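Local coordinates for SusD superfamily protein (Bacteroides fragilis NCTC 9343, PDB 3NQP) that probably binds glycans at the bacterial outer membrane and helps deliver them to a partner transporter, at residues 54-59 with 70-75; 59-64 with 290-295; 64-69 with 315-320; 319-324 with 351-356. All coordinates share one frame; numbering follows the deposited sequence.

Contact 1: 54-59 with 70-75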
# COMPACT_ATOMS: atom_id res chain seq x y z
N PHE A 54 3.24 9.76 -11.01
CA PHE A 54 4.51 10.32 -10.59
C PHE A 54 5.16 11.06 -11.77
O PHE A 54 4.92 10.73 -12.91
CB PHE A 54 5.41 9.20 -10.08
CG PHE A 54 5.12 8.80 -8.66
CD1 PHE A 54 5.66 9.49 -7.61
CD2 PHE A 54 4.26 7.80 -8.39
CE1 PHE A 54 5.37 9.15 -6.31
CE2 PHE A 54 3.96 7.45 -7.09
CZ PHE A 54 4.51 8.14 -6.05
N ILE A 55 5.91 12.11 -11.49
CA ILE A 55 6.67 12.75 -12.55
C ILE A 55 8.03 12.03 -12.69
O ILE A 55 8.46 11.29 -11.78
CB ILE A 55 6.85 14.24 -12.30
CG1 ILE A 55 7.73 14.50 -11.08
CG2 ILE A 55 5.50 14.97 -12.12
CD1 ILE A 55 9.02 15.13 -11.44
N THR A 56 8.71 12.27 -13.80
CA THR A 56 10.09 11.84 -13.99
C THR A 56 10.92 13.03 -14.46
O THR A 56 10.38 14.10 -14.70
CB THR A 56 10.21 10.67 -15.02
OG1 THR A 56 9.72 11.10 -16.27
CG2 THR A 56 9.40 9.49 -14.56
N GLY A 57 12.23 12.83 -14.53
CA GLY A 57 13.18 13.90 -14.80
C GLY A 57 13.48 14.64 -13.52
O GLY A 57 13.57 14.06 -12.44
N ALA A 58 13.52 15.96 -13.60
CA ALA A 58 13.86 16.77 -12.44
C ALA A 58 12.57 17.08 -11.67
O ALA A 58 11.53 17.45 -12.23
CB ALA A 58 14.57 18.04 -12.85
N SER A 59 12.64 16.94 -10.36
CA SER A 59 11.56 17.37 -9.52
C SER A 59 11.47 18.88 -9.51
O SER A 59 12.38 19.57 -9.93
CB SER A 59 11.71 16.85 -8.11
OG SER A 59 12.86 17.39 -7.50
N ILE A 70 10.84 2.44 -13.29
CA ILE A 70 9.58 1.83 -12.75
C ILE A 70 8.39 2.72 -13.13
O ILE A 70 7.37 2.26 -13.65
CB ILE A 70 9.61 1.59 -11.20
CG1 ILE A 70 10.70 0.59 -10.81
CG2 ILE A 70 8.23 1.04 -10.68
CD1 ILE A 70 10.86 0.38 -9.33
N ILE A 71 8.55 4.02 -12.88
CA ILE A 71 7.51 5.00 -13.10
C ILE A 71 7.10 5.02 -14.56
O ILE A 71 5.92 5.10 -14.85
CB ILE A 71 7.97 6.39 -12.63
CG1 ILE A 71 8.08 6.41 -11.10
CG2 ILE A 71 6.99 7.44 -13.18
CD1 ILE A 71 8.98 7.50 -10.49
N LEU A 72 8.08 4.90 -15.48
CA LEU A 72 7.87 4.92 -16.92
C LEU A 72 7.42 3.57 -17.47
O LEU A 72 7.20 3.43 -18.66
CB LEU A 72 9.13 5.41 -17.66
CG LEU A 72 9.50 6.90 -17.41
CD1 LEU A 72 10.93 7.26 -17.87
CD2 LEU A 72 8.45 7.83 -18.06
N GLN A 73 7.27 2.57 -16.62
CA GLN A 73 6.92 1.25 -17.10
C GLN A 73 8.01 0.62 -18.01
O GLN A 73 7.70 -0.25 -18.82
CB GLN A 73 5.56 1.24 -17.84
CG GLN A 73 4.46 2.17 -17.22
CD GLN A 73 3.94 1.69 -15.88
OE1 GLN A 73 4.06 0.52 -15.57
NE2 GLN A 73 3.33 2.61 -15.09
N ASN A 74 9.27 1.05 -17.85
CA ASN A 74 10.39 0.56 -18.63
C ASN A 74 10.88 -0.68 -17.91
O ASN A 74 11.62 -0.57 -16.92
CB ASN A 74 11.58 1.53 -18.66
CG ASN A 74 11.33 2.81 -19.42
OD1 ASN A 74 10.37 2.93 -20.20
ND2 ASN A 74 12.22 3.79 -19.20
N PHE A 75 10.43 -1.84 -18.39
CA PHE A 75 10.73 -3.10 -17.76
C PHE A 75 11.23 -4.11 -18.78
O PHE A 75 10.59 -4.29 -19.81
CB PHE A 75 9.48 -3.68 -17.11
CG PHE A 75 9.20 -3.12 -15.73
CD1 PHE A 75 9.91 -3.60 -14.62
CD2 PHE A 75 8.25 -2.15 -15.53
CE1 PHE A 75 9.66 -3.13 -13.36
CE2 PHE A 75 8.02 -1.65 -14.24
CZ PHE A 75 8.71 -2.14 -13.18
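The Phe54 ring is the flat group at this contact, and Ile71 CD1 stands obliquely to it; Tyr319 meets the same ring with the two planes about 30° apart. The residue touches Ile71 mainly at its root, with Phe54 CB 3.9 Å from Ile71 CG2. Ile71 belongs to the short helix 68-71, which finishes in a Schellman motif: Gln73 takes a positive phi of 64°, its N returns to Ile70 O at 3.0 Å, and Asn74 N reaches Asp69 O at 2.8 Å. The helix ends here, with Ile71 pointing at the irregular run 54-59 and Leu72 bringing CG and CD2 to it. The joint is a small apolar one, with no hydrogen bond across it. Ile71 has CG1 beside its backbone N and CG2 beside its carbonyl carbon, a spread that lets CD1 reach Ile55 O (4.0 Å) while CG2 serves Thr56. On the outer side Leu72 CG lies 3.9 Å from Thr56 CG2 as the two side chains cross at a slant. Thr56 and Ile71 run past one another in opposite directions, and their methyls meet more closely than ordinary van der Waals contact, Thr56 CG2 to Ile71 CG2 being 3.5 Å.

Contact 2: 59-64 with 290-295. With EDO (1,2-ethanediol), chain D.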
# COMPACT_ATOMS: atom_id res chain seq x y z
N SER A 59 12.64 16.94 -10.36
CA SER A 59 11.56 17.37 -9.52
C SER A 59 11.47 18.88 -9.51
O SER A 59 12.38 19.57 -9.93
CB SER A 59 11.71 16.85 -8.11
OG SER A 59 12.86 17.39 -7.50
N SER A 60 10.34 19.39 -9.02
CA SER A 60 10.19 20.83 -8.77
C SER A 60 11.37 21.41 -8.00
O SER A 60 11.74 22.58 -8.19
CB SER A 60 8.88 21.09 -8.03
OG SER A 60 7.79 20.78 -8.88
N ASP A 61 11.91 20.65 -7.05
CA ASP A 61 13.00 21.13 -6.20
C ASP A 61 14.37 21.12 -6.90
O ASP A 61 15.37 21.66 -6.37
CB ASP A 61 13.08 20.30 -4.93
CG ASP A 61 13.84 21.02 -3.82
OD1 ASP A 61 13.52 22.19 -3.58
OD2 ASP A 61 14.73 20.40 -3.22
N GLY A 62 14.42 20.51 -8.09
CA GLY A 62 15.60 20.60 -8.94
C GLY A 62 16.40 19.32 -9.09
O GLY A 62 17.40 19.34 -9.78
N MSE A 63 15.94 18.21 -8.50
CA MSE A 63 16.74 16.99 -8.42
C MSE A 63 16.13 15.89 -9.28
O MSE A 63 14.92 15.74 -9.32
CB MSE A 63 16.84 16.55 -6.97
CG MSE A 63 17.61 15.32 -6.72
SE MSE A 63 19.45 15.43 -7.49
CE MSE A 63 19.78 13.58 -7.57
N GLY A 64 16.96 15.12 -9.97
CA GLY A 64 16.49 13.96 -10.74
C GLY A 64 15.83 12.96 -9.81
O GLY A 64 16.42 12.57 -8.79
N GLY A 290 18.10 22.97 -2.67
CA GLY A 290 16.97 22.94 -3.60
C GLY A 290 16.34 24.28 -3.86
O GLY A 290 16.61 25.24 -3.17
N SER A 291 15.45 24.33 -4.83
CA SER A 291 14.90 25.59 -5.31
C SER A 291 13.54 25.89 -4.68
O SER A 291 13.13 27.05 -4.69
CB SER A 291 14.74 25.57 -6.85
OG SER A 291 14.01 24.41 -7.25
N THR A 292 12.85 24.87 -4.15
CA THR A 292 11.51 25.10 -3.55
C THR A 292 11.53 26.23 -2.50
O THR A 292 10.64 27.07 -2.48
CB THR A 292 10.91 23.79 -2.93
OG1 THR A 292 10.87 22.76 -3.94
CG2 THR A 292 9.51 24.00 -2.38
N LYS A 293 12.55 26.28 -1.66
CA LYS A 293 12.64 27.28 -0.58
C LYS A 293 12.53 28.71 -1.05
O LYS A 293 12.13 29.57 -0.26
CB LYS A 293 13.91 27.15 0.25
CG LYS A 293 15.22 27.22 -0.56
CD LYS A 293 16.46 27.35 0.34
CE LYS A 293 17.78 27.43 -0.48
NZ LYS A 293 18.21 26.13 -1.18
N ASN A 294 12.89 28.97 -2.30
CA ASN A 294 12.85 30.33 -2.84
C ASN A 294 11.58 30.61 -3.62
O ASN A 294 11.43 31.66 -4.16
CB ASN A 294 14.08 30.60 -3.72
CG ASN A 294 15.38 30.47 -2.95
OD1 ASN A 294 15.49 30.96 -1.83
ND2 ASN A 294 16.33 29.79 -3.52
N ARG A 295 10.65 29.66 -3.68
CA ARG A 295 9.39 29.91 -4.35
C ARG A 295 8.41 30.36 -3.24
O ARG A 295 8.84 30.82 -2.16
CB ARG A 295 8.92 28.67 -5.11
CG ARG A 295 9.88 28.27 -6.21
CD ARG A 295 9.32 27.39 -7.33
NE ARG A 295 10.39 27.23 -8.31
CZ ARG A 295 11.32 26.27 -8.27
NH1 ARG A 295 11.27 25.30 -7.35
NH2 ARG A 295 12.30 26.25 -9.15
C1 EDO D . 8.16 18.90 -12.00
O1 EDO D . 6.81 18.47 -12.18
C2 EDO D . 8.36 20.39 -12.32
O2 EDO D . 7.52 21.23 -11.49
O HOH W 1 12.61 23.71 -10.46
O HOH W 2 14.15 23.66 -1.38
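Asp61 and Ser291 bring the two backbones within 4.9 Å, CA to CA, where a type I turn from Ser59 to Gly62 docks on the approach to the 3-10 segment 292-294 and Ser291 N donates to Asp61 O at 3.1 Å. The carboxylate of Asp61 carries the side-chain part. With CG anti to the backbone N (chi1 -160°), it crosses Thr292 at about a right angle, and OD1 takes two protein donors. Thr292 N comes in nearly along the C-O axis at 2.8 Å, whereas Thr292 OG1, 2.7 Å from Asp61 OD1, arrives on the anti side and out of the carboxylate plane. A water shared with Lys293 N adds a third donor to OD1. Asp61 OD2 accepts from Asn286 N and rests 3.4 Å from Gly290 CA. Arg295 adds a weak bond, NH1 to Ser60 O (2.9 Å, 124°), and also bonds Ser291 OG within 290-295. The turn, between helices 39-48 and 68-71 in the N-terminal part, is thereby tied to a loop over 220 residues later in the SusD-family part, beside the sheet of strands 338-344 and 351-358; Thr292 and Arg295 touch the former, and Arg295 forms a cation-pi pair with Tyr354.

Contact 3: 64-69 with 315-320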
# COMPACT_ATOMS: atom_id res chain seq x y z
N GLY A 64 16.96 15.12 -9.97
CA GLY A 64 16.49 13.96 -10.74
C GLY A 64 15.83 12.96 -9.81
O GLY A 64 16.42 12.57 -8.79
N VAL A 65 14.64 12.49 -10.17
CA VAL A 65 13.87 11.65 -9.28
C VAL A 65 14.35 10.22 -9.37
O VAL A 65 14.99 9.84 -10.34
CB VAL A 65 12.34 11.68 -9.58
CG1 VAL A 65 11.76 13.08 -9.31
CG2 VAL A 65 12.07 11.19 -10.99
N SER A 66 14.05 9.44 -8.33
CA SER A 66 14.49 8.02 -8.28
C SER A 66 13.52 7.09 -8.98
O SER A 66 12.34 7.44 -9.19
CB SER A 66 14.67 7.59 -6.84
OG SER A 66 15.67 8.40 -6.20
N ASN A 67 13.98 5.87 -9.29
CA ASN A 67 13.15 4.82 -9.84
C ASN A 67 12.42 5.24 -11.12
O ASN A 67 11.29 4.79 -11.39
CB ASN A 67 12.15 4.33 -8.77
CG ASN A 67 12.84 3.72 -7.55
OD1 ASN A 67 12.62 4.14 -6.42
ND2 ASN A 67 13.76 2.75 -7.81
N GLY A 68 13.03 6.11 -11.92
CA GLY A 68 12.29 6.64 -13.11
C GLY A 68 11.86 5.52 -14.06
O GLY A 68 10.79 5.58 -14.67
N ASP A 69 12.68 4.48 -14.21
CA ASP A 69 12.28 3.35 -15.06
C ASP A 69 10.99 2.64 -14.59
O ASP A 69 10.16 2.23 -15.43
CB ASP A 69 13.39 2.33 -15.20
CG ASP A 69 14.55 2.83 -16.08
OD1 ASP A 69 14.33 3.44 -17.15
OD2 ASP A 69 15.69 2.56 -15.67
N GLN A 315 13.59 16.06 -2.76
CA GLN A 315 12.44 15.79 -3.61
C GLN A 315 12.86 14.88 -4.75
O GLN A 315 13.18 15.32 -5.86
CB GLN A 315 11.76 17.06 -4.15
CG GLN A 315 10.34 16.72 -4.66
CD GLN A 315 9.54 17.91 -5.08
OE1 GLN A 315 10.10 18.85 -5.62
NE2 GLN A 315 8.21 17.86 -4.88
N THR A 316 12.89 13.60 -4.41
CA THR A 316 13.22 12.54 -5.34
C THR A 316 12.03 11.63 -5.66
O THR A 316 12.17 10.70 -6.42
CB THR A 316 14.45 11.69 -4.81
OG1 THR A 316 14.25 11.29 -3.46
CG2 THR A 316 15.77 12.53 -4.90
N TYR A 317 10.87 11.94 -5.11
CA TYR A 317 9.60 11.35 -5.50
C TYR A 317 8.58 12.49 -5.47
O TYR A 317 8.52 13.23 -4.46
CB TYR A 317 9.12 10.24 -4.49
CG TYR A 317 10.05 9.06 -4.44
CD1 TYR A 317 11.16 9.07 -3.60
CD2 TYR A 317 9.88 7.97 -5.27
CE1 TYR A 317 12.06 8.04 -3.58
CE2 TYR A 317 10.77 6.93 -5.25
CZ TYR A 317 11.86 6.95 -4.39
OH TYR A 317 12.78 5.94 -4.38
N GLU A 318 7.83 12.66 -6.55
CA GLU A 318 6.87 13.75 -6.65
C GLU A 318 5.66 13.39 -7.49
O GLU A 318 5.78 13.01 -8.65
CB GLU A 318 7.47 15.01 -7.28
CG GLU A 318 6.52 16.30 -7.19
CD GLU A 318 7.20 17.54 -7.80
OE1 GLU A 318 8.36 17.42 -8.23
OE2 GLU A 318 6.58 18.63 -7.77
N TYR A 319 4.48 13.63 -6.94
CA TYR A 319 3.26 13.43 -7.71
C TYR A 319 3.06 14.51 -8.73
O TYR A 319 3.35 15.70 -8.48
CB TYR A 319 2.05 13.38 -6.79
CG TYR A 319 2.04 12.15 -5.93
CD1 TYR A 319 1.54 10.96 -6.42
CD2 TYR A 319 2.53 12.18 -4.64
CE1 TYR A 319 1.55 9.80 -5.63
CE2 TYR A 319 2.51 11.01 -3.82
CZ TYR A 319 2.03 9.83 -4.36
OH TYR A 319 2.01 8.67 -3.63
N ASN A 320 2.53 14.12 -9.88
CA ASN A 320 2.12 15.08 -10.91
C ASN A 320 1.16 16.02 -10.19
O ASN A 320 0.35 15.57 -9.37
CB ASN A 320 1.38 14.32 -11.99
CG ASN A 320 1.00 15.16 -13.16
OD1 ASN A 320 0.14 16.04 -13.05
ND2 ASN A 320 1.63 14.89 -14.31
O HOH W 3 10.47 9.18 -8.23
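Ser66 and Thr316 supply the backbone link, Ser66 N donating to Thr316 O at 3.0 Å in a nearly straight bond (166° at the hydrogen). A water spans the same place, 2.7 Å from Ser66 O and 2.9 Å from Thr316 O. The side-chain bond comes from the tyrosine: Tyr317 OH gives its proton to Asn67 OD1 at 2.7 Å, the oxygen lying at the ring's edge in its plane while the amide is turned 40° from the ring. Tyr317 CG lies anti to its carbonyl carbon (chi1 -64°), which carries the ring along to Asn67. Asn67 occupies the N-cap position of helix 68-71, yet its side chain makes no capping bond and serves the tyrosine instead. Van der Waals contact fills in the rest. Val65 sets CB 3.3 Å from Thr316 O, and Ser66 CB lies obliquely to the Tyr317 ring, 3.5 Å from the hydroxyl OH. The ring also meets Phe283 and is edge-to-face with Trp40. The contact ties the residues leading into helix 68-71 to the loop at 315-320. With the amide oxygen turned to it, the hydroxyl is the donor, and the bond probably helps hold both the amide and the ring in place.

Contact 4: 319-324 with 351-356. With EDO (1,2-ethanediol), chain E.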
# COMPACT_ATOMS: atom_id res chain seq x y z
N TYR A 319 4.48 13.63 -6.94
CA TYR A 319 3.26 13.43 -7.71
C TYR A 319 3.06 14.51 -8.73
O TYR A 319 3.35 15.70 -8.48
CB TYR A 319 2.05 13.38 -6.79
CG TYR A 319 2.04 12.15 -5.93
CD1 TYR A 319 1.54 10.96 -6.42
CD2 TYR A 319 2.53 12.18 -4.64
CE1 TYR A 319 1.55 9.80 -5.63
CE2 TYR A 319 2.51 11.01 -3.82
CZ TYR A 319 2.03 9.83 -4.36
OH TYR A 319 2.01 8.67 -3.63
N ASN A 320 2.53 14.12 -9.88
CA ASN A 320 2.12 15.08 -10.91
C ASN A 320 1.16 16.02 -10.19
O ASN A 320 0.35 15.57 -9.37
CB ASN A 320 1.38 14.32 -11.99
CG ASN A 320 1.00 15.16 -13.16
OD1 ASN A 320 0.14 16.04 -13.05
ND2 ASN A 320 1.63 14.89 -14.31
N LYS A 321 1.22 17.30 -10.50
CA LYS A 321 0.44 18.28 -9.76
C LYS A 321 -1.09 18.15 -9.94
O LYS A 321 -1.87 18.67 -9.13
CB LYS A 321 0.89 19.69 -10.17
CG LYS A 321 0.54 20.09 -11.60
CD LYS A 321 0.97 21.55 -11.90
CE LYS A 321 2.52 21.59 -12.19
NZ LYS A 321 3.01 22.96 -12.52
N ALA A 322 -1.51 17.47 -11.00
CA ALA A 322 -2.92 17.09 -11.17
C ALA A 322 -3.46 16.22 -10.04
O ALA A 322 -4.67 16.20 -9.80
CB ALA A 322 -3.14 16.38 -12.53
N VAL A 323 -2.59 15.52 -9.31
CA VAL A 323 -3.06 14.71 -8.19
C VAL A 323 -3.59 15.67 -7.11
O VAL A 323 -4.71 15.52 -6.63
CB VAL A 323 -1.93 13.81 -7.64
CG1 VAL A 323 -2.31 13.14 -6.36
CG2 VAL A 323 -1.53 12.73 -8.71
N TYR A 324 -2.78 16.65 -6.74
CA TYR A 324 -3.22 17.78 -5.87
C TYR A 324 -4.46 18.53 -6.41
O TYR A 324 -5.44 18.75 -5.68
CB TYR A 324 -2.05 18.72 -5.64
CG TYR A 324 -2.30 19.93 -4.74
CD1 TYR A 324 -2.36 19.79 -3.36
CD2 TYR A 324 -2.48 21.21 -5.27
CE1 TYR A 324 -2.58 20.88 -2.52
CE2 TYR A 324 -2.70 22.34 -4.42
CZ TYR A 324 -2.73 22.16 -3.05
OH TYR A 324 -2.94 23.22 -2.19
N LEU A 351 0.18 34.01 -8.70
CA LEU A 351 0.80 32.77 -8.28
C LEU A 351 0.33 31.67 -9.19
O LEU A 351 -0.88 31.56 -9.48
CB LEU A 351 0.47 32.47 -6.81
CG LEU A 351 0.93 33.49 -5.75
CD1 LEU A 351 0.38 33.12 -4.39
CD2 LEU A 351 2.45 33.57 -5.68
N SER A 352 1.25 30.83 -9.64
CA SER A 352 0.87 29.65 -10.41
C SER A 352 1.46 28.38 -9.76
O SER A 352 2.61 28.37 -9.31
CB SER A 352 1.33 29.80 -11.87
OG SER A 352 2.74 29.94 -11.91
N LEU A 353 0.67 27.33 -9.68
CA LEU A 353 1.09 26.11 -9.01
C LEU A 353 2.33 25.54 -9.70
O LEU A 353 2.32 25.30 -10.92
CB LEU A 353 -0.03 25.05 -9.01
CG LEU A 353 0.29 23.70 -8.31
CD1 LEU A 353 0.55 23.97 -6.77
CD2 LEU A 353 -0.82 22.64 -8.56
N TYR A 354 3.37 25.27 -8.92
CA TYR A 354 4.63 24.74 -9.46
C TYR A 354 4.92 23.29 -9.03
O TYR A 354 4.99 22.38 -9.84
CB TYR A 354 5.76 25.69 -9.06
CG TYR A 354 7.09 25.46 -9.76
CD1 TYR A 354 7.98 24.50 -9.32
CD2 TYR A 354 7.44 26.19 -10.89
CE1 TYR A 354 9.19 24.30 -9.97
CE2 TYR A 354 8.63 26.00 -11.51
CZ TYR A 354 9.53 25.07 -11.06
OH TYR A 354 10.75 24.88 -11.73
N GLY A 355 5.08 23.08 -7.72
CA GLY A 355 5.32 21.75 -7.20
C GLY A 355 4.39 21.43 -6.03
O GLY A 355 3.65 22.28 -5.55
N THR A 356 4.41 20.18 -5.63
CA THR A 356 3.67 19.73 -4.50
C THR A 356 4.60 18.83 -3.71
O THR A 356 5.48 18.21 -4.29
CB THR A 356 2.38 18.97 -4.93
OG1 THR A 356 2.75 17.81 -5.68
CG2 THR A 356 1.45 19.88 -5.76
C1 EDO E . 5.56 24.65 -14.17
O1 EDO E . 4.38 25.09 -13.51
C2 EDO E . 6.50 23.84 -13.26
O2 EDO E . 5.98 22.53 -12.96
O HOH W 4 4.25 15.35 -4.64
O HOH W 5 3.89 18.29 -8.26
O HOH W 6 0.23 16.43 -6.71
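Lys321 and Leu353 slide past each other in opposite directions, the lysine's carbon chain running over one leucine methyl: Leu353 CD2 is 3.8 Å from Lys321 CB and 3.9 Å from Lys321 CD. A bend at chi3 (79°) then turns the ammonium to the strand backbone, where NZ donates to Leu353 O at 2.9 Å and weakly to Tyr354 O. Two successive carbonyls lie near one cation at a classic beta bulge, Tyr354 and Gly355 both facing Ser341. An ethanediol, probably from the crystallisation liquor, also accepts from NZ and lays C2 over one face of the Tyr354 ring. Tyr324 approaches both strand residues at a slant, CD2 4.0 Å from Leu353 CD2 and CB 3.7 Å from Thr356 CG2, while its hydroxyl goes to Glu335. Thr356 divides its branches: the methyl packs on Tyr324, and OG1 faces three waters, one of which links it to Asn320 O and Tyr324 N. At the N-cap of the helix, Asn320 OD1 accepts from Ala322 N at 3.0 Å. Helix 321-325 thus lies against strand 351-358, whose antiparallel partner 338-344 joins in through Ala340, touched by both Tyr324 and Leu353.

All four contacts are partly buried and lie on one side of the chain's centre, with contacts 1 and 3 nearest it and contact 2 the farthest out. Contacts 1 and 3 share helix 68-71, their centres about 6 Å apart: contact 3 uses the residues leading into it, in polar fashion, and contact 1 its last turn, through apolar packing. Contacts 3 and 4 share Tyr319 and Asn320, which carry the chain from a loop into helix 321-325. Contact 2 is the most polar, relying on the Asp61 carboxylate, whereas contact 4 mixes apolar packing with waters and a lysine. Hydrogen bonds Ser59 OG to Gln315 O and Ser60 OG to Glu318 OE2 join contacts 2 and 3, Ser59 being shared with contact 1.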